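Local structure of myroilysin (Myroides profundi, 5CZW) at residues A68-W71 / S72-N76; S84-P87 / Q88-T92; I156-K160 / N161-A165; Y205-S209 / A210-N214. The protein is probably a zinc-dependent metalloendopeptidase of the astacin (M12A) family, made as a precursor that is activated through a cysteine switch. The protein carries 1 engineered substitution. One frame throughout, in Å; residues are numbered along the deposited sequence.

Contact 1: residues A68-W71 / S72-N76; sequences AQEW and SNYAN
Asn73 reaches back over one helical turn to Glu70, meeting its carbonyl with the root of the side chain and its carboxylate with the end. Traced outward, Asn73 CB lies 3.4 Å from Glu70 O and also sits over one face of the Tyr74 ring, offset toward the rim. Asn73 CG follows at 3.8 Å from the same Glu70 O. Finally ND2 of Asn73 makes a weak hydrogen bond to OE2 of Glu70 (3.3 Å), with the amide and carboxylate planes 78° apart. The Asn73 torsion sets this course, since chi1 of -68° places CG beside the backbone N, on the side from which the Glu70 chain, bent at chi2 (-68°), comes to meet it.

Beneath them the backbone winds tightly. Ser72 N bonds to Gln69 O and Asn73 N to Glu70 O, each three residues back. Trp71 O is gripped twice, by Tyr74 N (3.1 Å) from above the carbonyl plane and by Ala75 N (2.9 Å) in line with the C=O. The Trp71 indole turns inward, its NE1 bonded to Ile136 O and its ring against Phe139 and Leu143 of helix 128-143, which carries the zinc ligands His137 and His141. This is a 3-10 turn closed by one alpha-type bond, lying in the beta-alpha-beta crossover between the parallel strands 48-54 and 78-81 of the metzincin fold.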
loop_
_atom_site.group_PDB
_atom_site.type_symbol
_atom_site.label_atom_id
_atom_site.label_comp_id
_atom_site.label_asym_id
_atom_site.label_seq_id
_atom_site.Cartn_x
_atom_site.Cartn_y
_atom_site.Cartn_z
ATOM N N ALA A 68 -4.700 2.872 11.183
ATOM C CA ALA A 68 -3.262 2.528 11.238
ATOM C C ALA A 68 -3.002 1.907 12.606
ATOM O O ALA A 68 -2.333 0.889 12.774
ATOM C CB ALA A 68 -2.417 3.774 11.068
ATOM N N GLN A 69 -3.566 2.560 13.639
ATOM C CA GLN A 69 -3.275 2.195 14.996
ATOM C C GLN A 69 -3.940 0.906 15.396
ATOM O O GLN A 69 -3.526 0.316 16.426
ATOM C CB GLN A 69 -3.653 3.355 15.936
ATOM C CG GLN A 69 -2.796 4.559 15.605
ATOM C CD GLN A 69 -2.885 5.709 16.594
ATOM O OE1 GLN A 69 -3.980 6.120 16.986
ATOM N NE2 GLN A 69 -1.726 6.296 16.909
ATOM N N GLU A 70 -4.778 0.345 14.573
ATOM C CA GLU A 70 -5.319 -0.972 14.846
ATOM C C GLU A 70 -4.204 -2.040 14.935
ATOM O O GLU A 70 -4.297 -2.948 15.654
ATOM C CB GLU A 70 -6.276 -1.383 13.734
ATOM C CG GLU A 70 -7.695 -1.108 14.028
ATOM C CD GLU A 70 -8.264 -2.000 15.188
ATOM O OE1 GLU A 70 -9.043 -1.481 15.939
ATOM O OE2 GLU A 70 -7.933 -3.225 15.382
ATOM N N TRP A 71 -3.170 -1.937 14.139
ATOM C CA TRP A 71 -2.131 -2.911 14.173
ATOM C C TRP A 71 -1.467 -3.056 15.569
ATOM O O TRP A 71 -1.012 -4.134 15.912
ATOM C CB TRP A 71 -1.004 -2.462 13.230
ATOM C CG TRP A 71 -1.303 -2.788 11.814
ATOM C CD1 TRP A 71 -1.601 -1.869 10.836
ATOM C CD2 TRP A 71 -1.296 -4.072 11.192
ATOM N NE1 TRP A 71 -1.770 -2.536 9.644
ATOM C CE2 TRP A 71 -1.555 -3.873 9.818
ATOM C CE3 TRP A 71 -1.004 -5.365 11.637
ATOM C CZ2 TRP A 71 -1.599 -4.944 8.901
ATOM C CZ3 TRP A 71 -1.003 -6.438 10.712
ATOM C CH2 TRP A 71 -1.307 -6.162 9.304
ATOM N N SER A 72 -1.473 -1.970 16.330
ATOM C CA SER A 72 -0.829 -2.022 17.628
ATOM C C SER A 72 -1.572 -2.846 18.639
ATOM O O SER A 72 -0.995 -3.145 19.702
ATOM C CB SER A 72 -0.642 -0.627 18.143
ATOM O OG SER A 72 0.178 0.059 17.220
ATOM N N ASN A 73 -2.815 -3.205 18.325
ATOM C CA ASN A 73 -3.508 -4.200 19.175
ATOM C C ASN A 73 -2.881 -5.576 19.197
ATOM O O ASN A 73 -3.196 -6.403 20.079
ATOM C CB ASN A 73 -4.992 -4.213 18.777
ATOM C CG ASN A 73 -5.687 -2.896 19.153
ATOM O OD1 ASN A 73 -5.234 -2.174 20.084
ATOM N ND2 ASN A 73 -6.726 -2.530 18.426
ATOM N N TYR A 74 -2.030 -5.879 18.231
ATOM C CA TYR A 74 -1.514 -7.188 18.001
ATOM C C TYR A 74 -0.004 -7.168 17.916
ATOM O O TYR A 74 0.645 -8.104 18.337
ATOM C CB TYR A 74 -2.136 -7.792 16.691
ATOM C CG TYR A 74 -3.630 -7.707 16.760
ATOM C CD1 TYR A 74 -4.313 -8.614 17.549
ATOM C CD2 TYR A 74 -4.346 -6.695 16.118
ATOM C CE1 TYR A 74 -5.680 -8.534 17.651
ATOM C CE2 TYR A 74 -5.714 -6.652 16.203
ATOM C CZ TYR A 74 -6.371 -7.546 16.998
ATOM O OH TYR A 74 -7.771 -7.468 17.134
ATOM N N ALA A 75 0.583 -6.134 17.281
ATOM C CA ALA A 75 2.012 -5.955 17.186
ATOM C C ALA A 75 2.565 -5.041 18.311
ATOM O O ALA A 75 1.958 -4.044 18.712
ATOM C CB ALA A 75 2.376 -5.265 15.844
ATOM N N ASN A 76 3.767 -5.349 18.735
ATOM C CA ASN A 76 4.472 -4.488 19.668
ATOM C C ASN A 76 5.202 -3.386 18.896
ATOM O O ASN A 76 6.394 -3.300 18.907
ATOM C CB ASN A 76 5.454 -5.357 20.422
ATOM C CG ASN A 76 6.089 -4.659 21.574
ATOM O OD1 ASN A 76 5.631 -3.663 22.017
ATOM N ND2 ASN A 76 7.172 -5.170 22.024
#

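Contact 2: residues S84-P87 / Q88-T92; sequences SGTP and QIRVT
The guanidinium of Arg90 meets the carbonyl of Pro87 at its edge, with Pro87 O only 12° out of the guanidinium plane. The bond runs from NH1 of Arg90 to O of Pro87 (2.9 Å), and the donor stands almost straight beyond the oxygen, at a C=O...N angle of 169°. Thr86 CG2 approaches the same Arg90 NH1 obliquely, at 3.8 Å. The arginine gets there by doubling back: a bend at chi3 (-66°) turns the head group against the run of the strand toward the preceding loop. Its aliphatic part wraps the same oxygen on the way, Arg90 CG coming within 3.4 Å of Pro87 O and Arg90 CD within 3.6 Å. The two side chains cross at about a right angle, Pro87 CB lying 4.2 Å from Arg90 CG.

The other nitrogens are also engaged, NE with Glu114 O and NH2, weakly, with Ile110 O. Three carbonyl oxygens thus hold the plane against rotation, and their partial charges probably offset some of the buried positive charge. A methionine in place of Arg90 would probably leave the carbonyls of Pro87 and Glu114 each without its guanidinium N-H and free the approach to the strand to shift. Here an arginine is bonded back to the carbonyl three residues earlier, where the loop enters strand 89-92, which runs parallel between 48-54 and 117-118 in the mixed sheet of the metzincin N-terminal subdomain.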
loop_
_atom_site.group_PDB
_atom_site.type_symbol
_atom_site.label_atom_id
_atom_site.label_comp_id
_atom_site.label_asym_id
_atom_site.label_seq_id
_atom_site.Cartn_x
_atom_site.Cartn_y
_atom_site.Cartn_z
ATOM N N SER A 84 6.119 17.629 13.275
ATOM C CA SER A 84 7.449 18.225 13.313
ATOM C C SER A 84 8.524 17.261 12.761
ATOM O O SER A 84 8.306 16.077 12.691
ATOM C CB SER A 84 7.802 18.540 14.762
ATOM O OG SER A 84 7.944 17.292 15.478
ATOM N N GLY A 85 9.697 17.804 12.458
ATOM C CA GLY A 85 10.889 17.045 12.030
ATOM C C GLY A 85 10.655 16.336 10.708
ATOM O O GLY A 85 9.852 16.813 9.922
ATOM N N THR A 86 11.341 15.194 10.542
ATOM C CA THR A 86 11.282 14.380 9.334
ATOM C C THR A 86 10.745 13.060 9.845
ATOM O O THR A 86 11.445 12.312 10.509
ATOM C CB THR A 86 12.678 14.108 8.736
ATOM O OG1 THR A 86 13.238 15.327 8.227
ATOM C CG2 THR A 86 12.534 13.152 7.556
ATOM N N PRO A 87 9.437 12.810 9.690
ATOM C CA PRO A 87 8.816 11.622 10.185
ATOM C C PRO A 87 9.408 10.428 9.440
ATOM O O PRO A 87 9.841 10.536 8.278
ATOM C CB PRO A 87 7.352 11.821 9.806
ATOM C CG PRO A 87 7.201 13.287 9.622
ATOM C CD PRO A 87 8.487 13.714 9.025
ATOM N N GLN A 88 9.363 9.279 10.071
ATOM C CA GLN A 88 9.923 8.079 9.474
ATOM C C GLN A 88 9.069 7.518 8.340
ATOM O O GLN A 88 9.580 7.040 7.310
ATOM C CB GLN A 88 10.133 7.010 10.531
ATOM C CG GLN A 88 11.276 7.279 11.473
ATOM C CD GLN A 88 11.294 6.458 12.722
ATOM O OE1 GLN A 88 10.309 6.343 13.416
ATOM N NE2 GLN A 88 12.435 5.869 12.988
ATOM N N ILE A 89 7.742 7.613 8.549
ATOM C CA ILE A 89 6.716 7.280 7.527
ATOM C C ILE A 89 6.098 8.584 7.161
ATOM O O ILE A 89 5.667 9.368 7.992
ATOM C CB ILE A 89 5.683 6.294 8.056
ATOM C CG1 ILE A 89 6.401 4.943 8.311
ATOM C CG2 ILE A 89 4.515 6.116 7.068
ATOM C CD1 ILE A 89 5.557 3.950 9.039
ATOM N N ARG A 90 6.083 8.822 5.844
ATOM C CA ARG A 90 5.596 10.113 5.273
ATOM C C ARG A 90 4.492 9.825 4.242
ATOM O O ARG A 90 4.725 9.181 3.210
ATOM C CB ARG A 90 6.698 10.967 4.657
ATOM C CG ARG A 90 7.788 11.281 5.708
ATOM C CD ARG A 90 8.964 12.094 5.137
ATOM N NE ARG A 90 9.708 11.361 4.169
ATOM C CZ ARG A 90 10.668 10.512 4.429
ATOM N NH1 ARG A 90 10.961 10.240 5.638
ATOM N NH2 ARG A 90 11.292 9.867 3.432
ATOM N N VAL A 91 3.276 10.142 4.651
ATOM C CA VAL A 91 2.047 9.740 3.931
ATOM C C VAL A 91 1.448 10.937 3.116
ATOM O O VAL A 91 1.178 12.063 3.647
ATOM C CB VAL A 91 0.946 9.350 4.940
ATOM C CG1 VAL A 91 -0.285 8.918 4.123
ATOM C CG2 VAL A 91 1.454 8.314 5.912
ATOM N N THR A 92 1.342 10.729 1.825
ATOM C CA THR A 92 0.592 11.640 0.970
ATOM C C THR A 92 -0.740 11.106 0.521
ATOM O O THR A 92 -1.013 9.926 0.688
ATOM C CB THR A 92 1.439 12.031 -0.234
ATOM O OG1 THR A 92 1.931 10.867 -0.850
ATOM C CG2 THR A 92 2.630 12.961 0.209
#

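Contact 3: residues I156-K160 / N161-A165; sequences IPWDK and NKVYA
From Asp159 onward the backbone is drawn into helix 160-167, Asp159 O accepting from Val163 N (3.0 Å) and Lys160 O from Tyr164 N (2.7 Å), each donor nearly in line with the carbonyl. The side chain of Asp159 caps the first turn: OD1 of Asp159 takes the N-H of Lys162 at 3.2 Å, along a fairly straight N-H...O path. The donor stands 59° out of the carboxylate plane. With chi1 at 177° the carboxylate is swung to the far side from its own amide and lies over the helix start, where its negative charge would suit the helix dipole. Its second oxygen, OD2 of Asp159, rests against CG of Lys162 (3.6 Å). That lysine bends at chi2 and chi3 and sends NZ away to a weak bond with Ala210 O.

Trp158, just before the cap, places CE3 of its indole 3.6 Å from CG2 of Val163, while Ile156 CG2 sits over the centre of the same ring. At the helix surface Lys160 CB lies 3.9 Å from Tyr164 CE2, and the Tyr164 hydroxyl is bonded to Asp180. Phe184 of helix 178-184 meets the Trp158 ring and makes a cation-pi contact with Lys160.

Were Asp159 an alanine, Lys162 N would probably lose its side-chain cap and the first turn would be more prone to fray. Bond and apolar pair together form an N-cap with a hydrophobic staple, Trp158 before the cap bridging to Val163 in the first turn.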
loop_
_atom_site.group_PDB
_atom_site.type_symbol
_atom_site.label_atom_id
_atom_site.label_comp_id
_atom_site.label_asym_id
_atom_site.label_seq_id
_atom_site.Cartn_x
_atom_site.Cartn_y
_atom_site.Cartn_z
ATOM N N ILE A 156 -4.487 -14.904 -14.859
ATOM C CA ILE A 156 -5.147 -13.624 -14.767
ATOM C C ILE A 156 -5.362 -13.004 -16.133
ATOM O O ILE A 156 -4.412 -12.817 -16.870
ATOM C CB ILE A 156 -4.334 -12.659 -13.877
ATOM C CG1 ILE A 156 -4.117 -13.283 -12.476
ATOM C CG2 ILE A 156 -5.051 -11.303 -13.806
ATOM C CD1 ILE A 156 -2.981 -12.695 -11.660
ATOM N N PRO A 157 -6.651 -12.647 -16.381
ATOM C CA PRO A 157 -6.871 -12.041 -17.684
ATOM C C PRO A 157 -6.536 -10.553 -17.810
ATOM O O PRO A 157 -7.381 -9.772 -17.986
ATOM C CB PRO A 157 -8.361 -12.293 -17.937
ATOM C CG PRO A 157 -8.941 -12.097 -16.642
ATOM C CD PRO A 157 -8.014 -12.802 -15.702
ATOM N N TRP A 158 -5.277 -10.221 -17.745
ATOM C CA TRP A 158 -4.839 -8.860 -17.896
ATOM C C TRP A 158 -5.156 -8.265 -19.236
ATOM O O TRP A 158 -4.987 -8.921 -20.320
ATOM C CB TRP A 158 -3.325 -8.740 -17.717
ATOM C CG TRP A 158 -2.722 -9.217 -16.438
ATOM C CD1 TRP A 158 -2.025 -10.348 -16.271
ATOM C CD2 TRP A 158 -2.775 -8.587 -15.141
ATOM N NE1 TRP A 158 -1.612 -10.461 -14.974
ATOM C CE2 TRP A 158 -2.079 -9.410 -14.251
ATOM C CE3 TRP A 158 -3.318 -7.394 -14.654
ATOM C CZ2 TRP A 158 -1.894 -9.076 -12.906
ATOM C CZ3 TRP A 158 -3.132 -7.066 -13.299
ATOM C CH2 TRP A 158 -2.429 -7.920 -12.458
ATOM N N ASP A 159 -5.539 -6.995 -19.208
ATOM C CA ASP A 159 -5.612 -6.224 -20.453
ATOM C C ASP A 159 -4.269 -5.575 -20.546
ATOM O O ASP A 159 -4.018 -4.562 -19.896
ATOM C CB ASP A 159 -6.730 -5.227 -20.374
ATOM C CG ASP A 159 -6.815 -4.340 -21.612
ATOM O OD1 ASP A 159 -5.762 -4.085 -22.250
ATOM O OD2 ASP A 159 -7.941 -3.852 -21.888
ATOM N N LYS A 160 -3.360 -6.185 -21.294
ATOM C CA LYS A 160 -1.937 -5.817 -21.144
ATOM C C LYS A 160 -1.671 -4.339 -21.542
ATOM O O LYS A 160 -0.948 -3.603 -20.849
ATOM C CB LYS A 160 -1.032 -6.818 -21.884
ATOM C CG LYS A 160 -1.283 -8.266 -21.465
ATOM C CD LYS A 160 -0.167 -9.233 -21.865
ATOM C CE LYS A 160 0.820 -9.463 -20.736
ATOM N NZ LYS A 160 1.463 -10.809 -20.806
ATOM N N ASN A 161 -2.304 -3.919 -22.621
ATOM C CA ASN A 161 -2.339 -2.517 -23.045
ATOM C C ASN A 161 -2.668 -1.585 -21.877
ATOM O O ASN A 161 -2.003 -0.545 -21.680
ATOM C CB ASN A 161 -3.385 -2.332 -24.173
ATOM C CG ASN A 161 -3.806 -0.882 -24.365
ATOM O OD1 ASN A 161 -3.133 -0.124 -25.061
ATOM N ND2 ASN A 161 -4.938 -0.493 -23.764
ATOM N N LYS A 162 -3.703 -1.927 -21.130
ATOM C CA LYS A 162 -4.088 -1.067 -20.042
ATOM C C LYS A 162 -3.089 -1.123 -18.912
ATOM O O LYS A 162 -2.853 -0.160 -18.263
ATOM C CB LYS A 162 -5.476 -1.363 -19.515
ATOM C CG LYS A 162 -6.616 -0.844 -20.355
ATOM C CD LYS A 162 -7.439 0.289 -19.716
ATOM C CE LYS A 162 -8.691 -0.217 -19.023
ATOM N NZ LYS A 162 -9.500 0.573 -18.035
ATOM N N VAL A 163 -2.524 -2.284 -18.699
ATOM C CA VAL A 163 -1.615 -2.443 -17.595
ATOM C C VAL A 163 -0.381 -1.609 -17.922
ATOM O O VAL A 163 0.144 -0.844 -17.092
ATOM C CB VAL A 163 -1.307 -3.919 -17.335
ATOM C CG1 VAL A 163 -0.142 -4.056 -16.394
ATOM C CG2 VAL A 163 -2.565 -4.621 -16.825
ATOM N N TYR A 164 0.063 -1.687 -19.177
ATOM C CA TYR A 164 1.266 -0.922 -19.521
ATOM C C TYR A 164 1.088 0.561 -19.277
ATOM O O TYR A 164 1.991 1.240 -18.751
ATOM C CB TYR A 164 1.650 -1.197 -20.963
ATOM C CG TYR A 164 2.175 -2.599 -21.192
ATOM C CD1 TYR A 164 3.126 -3.149 -20.348
ATOM C CD2 TYR A 164 1.753 -3.353 -22.285
ATOM C CE1 TYR A 164 3.610 -4.426 -20.545
ATOM C CE2 TYR A 164 2.192 -4.631 -22.483
ATOM C CZ TYR A 164 3.127 -5.183 -21.623
ATOM O OH TYR A 164 3.638 -6.460 -21.853
ATOM N N ALA A 165 -0.100 1.057 -19.632
ATOM C CA ALA A 165 -0.451 2.474 -19.535
ATOM C C ALA A 165 -0.529 2.977 -18.084
ATOM O O ALA A 165 -0.089 4.049 -17.760
ATOM C CB ALA A 165 -1.800 2.720 -20.174
#

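Contact 4: residues Y205-S209 / A210-N214; sequences YSISS and ALTTN
This local contact is a type I beta turn with an ST turn built into its first residue, in the C-terminal subdomain of the metzincin fold, shortly after the Met-turn of the family. Ser208 supplies both acceptors. Its carbonyl O receives Leu211 N at 2.9 Å, from above the carbonyl plane, and its hydroxyl OG receives Ala210 N at 3.2 Å. The hydroxyl can do this because chi1 of 173° swings OG away from the Ser208 amide and forward along the chain, which also brings it to 3.4 Å from the Ala210 methyl CB.

On the upstream side the Tyr205 ring stacks on Tyr187 and meets that of the zinc ligand His147. Leu211 is buried against Val163 and Tyr167 of helix 160-167. Its side chain also leans back onto the first residue of the turn, though the 3.2 Å between Leu211 CD1 and Ser208 CB is too short to be trusted in detail.

Beyond the turn, Thr212 folds back beside the chain that leads into it. Its hydroxyl is bonded to Phe216 O, while its methyl CG2 meets CG2 of Ile207 at 3.8 Å, the two side chains crossing at about a right angle.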
loop_
_atom_site.group_PDB
_atom_site.type_symbol
_atom_site.label_atom_id
_atom_site.label_comp_id
_atom_site.label_asym_id
_atom_site.label_seq_id
_atom_site.Cartn_x
_atom_site.Cartn_y
_atom_site.Cartn_z
ATOM N N TYR A 205 -3.829 -9.330 -2.411
ATOM C CA TYR A 205 -3.593 -8.397 -3.540
ATOM C C TYR A 205 -4.833 -8.274 -4.385
ATOM O O TYR A 205 -5.378 -9.265 -4.927
ATOM C CB TYR A 205 -2.465 -8.992 -4.394
ATOM C CG TYR A 205 -2.127 -8.191 -5.566
ATOM C CD1 TYR A 205 -1.611 -6.963 -5.415
ATOM C CD2 TYR A 205 -2.099 -8.749 -6.793
ATOM C CE1 TYR A 205 -1.241 -6.197 -6.491
ATOM C CE2 TYR A 205 -1.828 -8.011 -7.898
ATOM C CZ TYR A 205 -1.328 -6.731 -7.752
ATOM O OH TYR A 205 -0.941 -5.976 -8.858
ATOM N N SER A 206 -5.363 -7.078 -4.432
ATOM C CA SER A 206 -6.528 -6.772 -5.224
ATOM C C SER A 206 -6.181 -6.593 -6.689
ATOM O O SER A 206 -5.289 -5.898 -6.984
ATOM C CB SER A 206 -7.055 -5.428 -4.745
ATOM O OG SER A 206 -7.440 -5.544 -3.432
ATOM N N ILE A 207 -6.952 -7.210 -7.569
ATOM C CA ILE A 207 -6.797 -7.088 -8.995
ATOM C C ILE A 207 -7.995 -6.289 -9.499
ATOM O O ILE A 207 -9.145 -6.718 -9.404
ATOM C CB ILE A 207 -6.650 -8.444 -9.729
ATOM C CG1 ILE A 207 -5.353 -9.115 -9.215
ATOM C CG2 ILE A 207 -6.551 -8.221 -11.235
ATOM C CD1 ILE A 207 -5.176 -10.580 -9.516
ATOM N N SER A 208 -7.704 -5.115 -10.039
ATOM C CA SER A 208 -8.772 -4.191 -10.381
ATOM C C SER A 208 -9.331 -4.555 -11.732
ATOM O O SER A 208 -8.573 -4.808 -12.694
ATOM C CB SER A 208 -8.219 -2.786 -10.443
ATOM O OG SER A 208 -9.197 -1.925 -10.912
ATOM N N SER A 209 -10.647 -4.444 -11.889
ATOM C CA SER A 209 -11.295 -4.804 -13.155
ATOM C C SER A 209 -10.973 -3.781 -14.223
ATOM O O SER A 209 -11.204 -4.016 -15.421
ATOM C CB SER A 209 -12.828 -4.903 -13.013
ATOM O OG SER A 209 -13.383 -3.699 -12.538
ATOM N N ALA A 210 -10.444 -2.649 -13.782
ATOM C CA ALA A 210 -9.915 -1.632 -14.676
ATOM C C ALA A 210 -8.689 -2.100 -15.439
ATOM O O ALA A 210 -8.293 -1.396 -16.386
ATOM C CB ALA A 210 -9.605 -0.371 -13.891
ATOM N N LEU A 211 -8.073 -3.207 -15.010
ATOM C CA LEU A 211 -6.867 -3.697 -15.642
ATOM C C LEU A 211 -6.968 -5.061 -16.316
ATOM O O LEU A 211 -5.991 -5.626 -16.685
ATOM C CB LEU A 211 -5.700 -3.806 -14.614
ATOM C CG LEU A 211 -5.295 -2.523 -13.882
ATOM C CD1 LEU A 211 -6.414 -2.059 -13.016
ATOM C CD2 LEU A 211 -4.144 -2.777 -12.966
ATOM N N THR A 212 -8.172 -5.572 -16.374
ATOM C CA THR A 212 -8.414 -6.865 -16.926
ATOM C C THR A 212 -9.452 -6.762 -18.029
ATOM O O THR A 212 -10.015 -5.726 -18.220
ATOM C CB THR A 212 -9.002 -7.764 -15.868
ATOM O OG1 THR A 212 -10.245 -7.214 -15.461
ATOM C CG2 THR A 212 -8.065 -7.885 -14.683
ATOM N N THR A 213 -9.691 -7.869 -18.708
ATOM C CA THR A 213 -10.613 -7.917 -19.813
ATOM C C THR A 213 -11.942 -8.521 -19.632
ATOM O O THR A 213 -12.823 -8.192 -20.364
ATOM C CB THR A 213 -10.040 -8.730 -20.957
ATOM O OG1 THR A 213 -9.699 -10.000 -20.441
ATOM C CG2 THR A 213 -8.878 -8.052 -21.452
ATOM N N ASN A 214 -12.091 -9.416 -18.701
ATOM C CA ASN A 214 -13.395 -10.071 -18.566
ATOM C C ASN A 214 -14.402 -9.373 -17.645
ATOM O O ASN A 214 -15.508 -9.707 -17.594
ATOM C CB ASN A 214 -13.088 -11.441 -18.030
ATOM C CG ASN A 214 -12.657 -12.384 -19.130
ATOM O OD1 ASN A 214 -13.226 -12.354 -20.239
ATOM N ND2 ASN A 214 -11.691 -13.239 -18.841
#

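In the fold
The four contacts fall into two pairs that lie on opposite sides of the chain's centre. Contacts 3 and 4 touch, with centres about 9 Å apart: Asp159 N to Leu211 O (2.9 Å) and Pro157 O to Thr213 N (3.1 Å) are probable backbone hydrogen bonds joining the capped helix start to the turn. Contacts 1 and 2 are separate, their nearest atoms about 8 Å apart, though strands 78-81 and 89-92 both flank strand 48-54. Between the pairs lies the zinc, held by His137, His141, His147 and the cysteine-switch residue Cys23. Side chains of Trp71 and Ile207 come within about 10 and 11 Å of the metal, and those of Trp158 and Ile89 within about 12 and 14 Å.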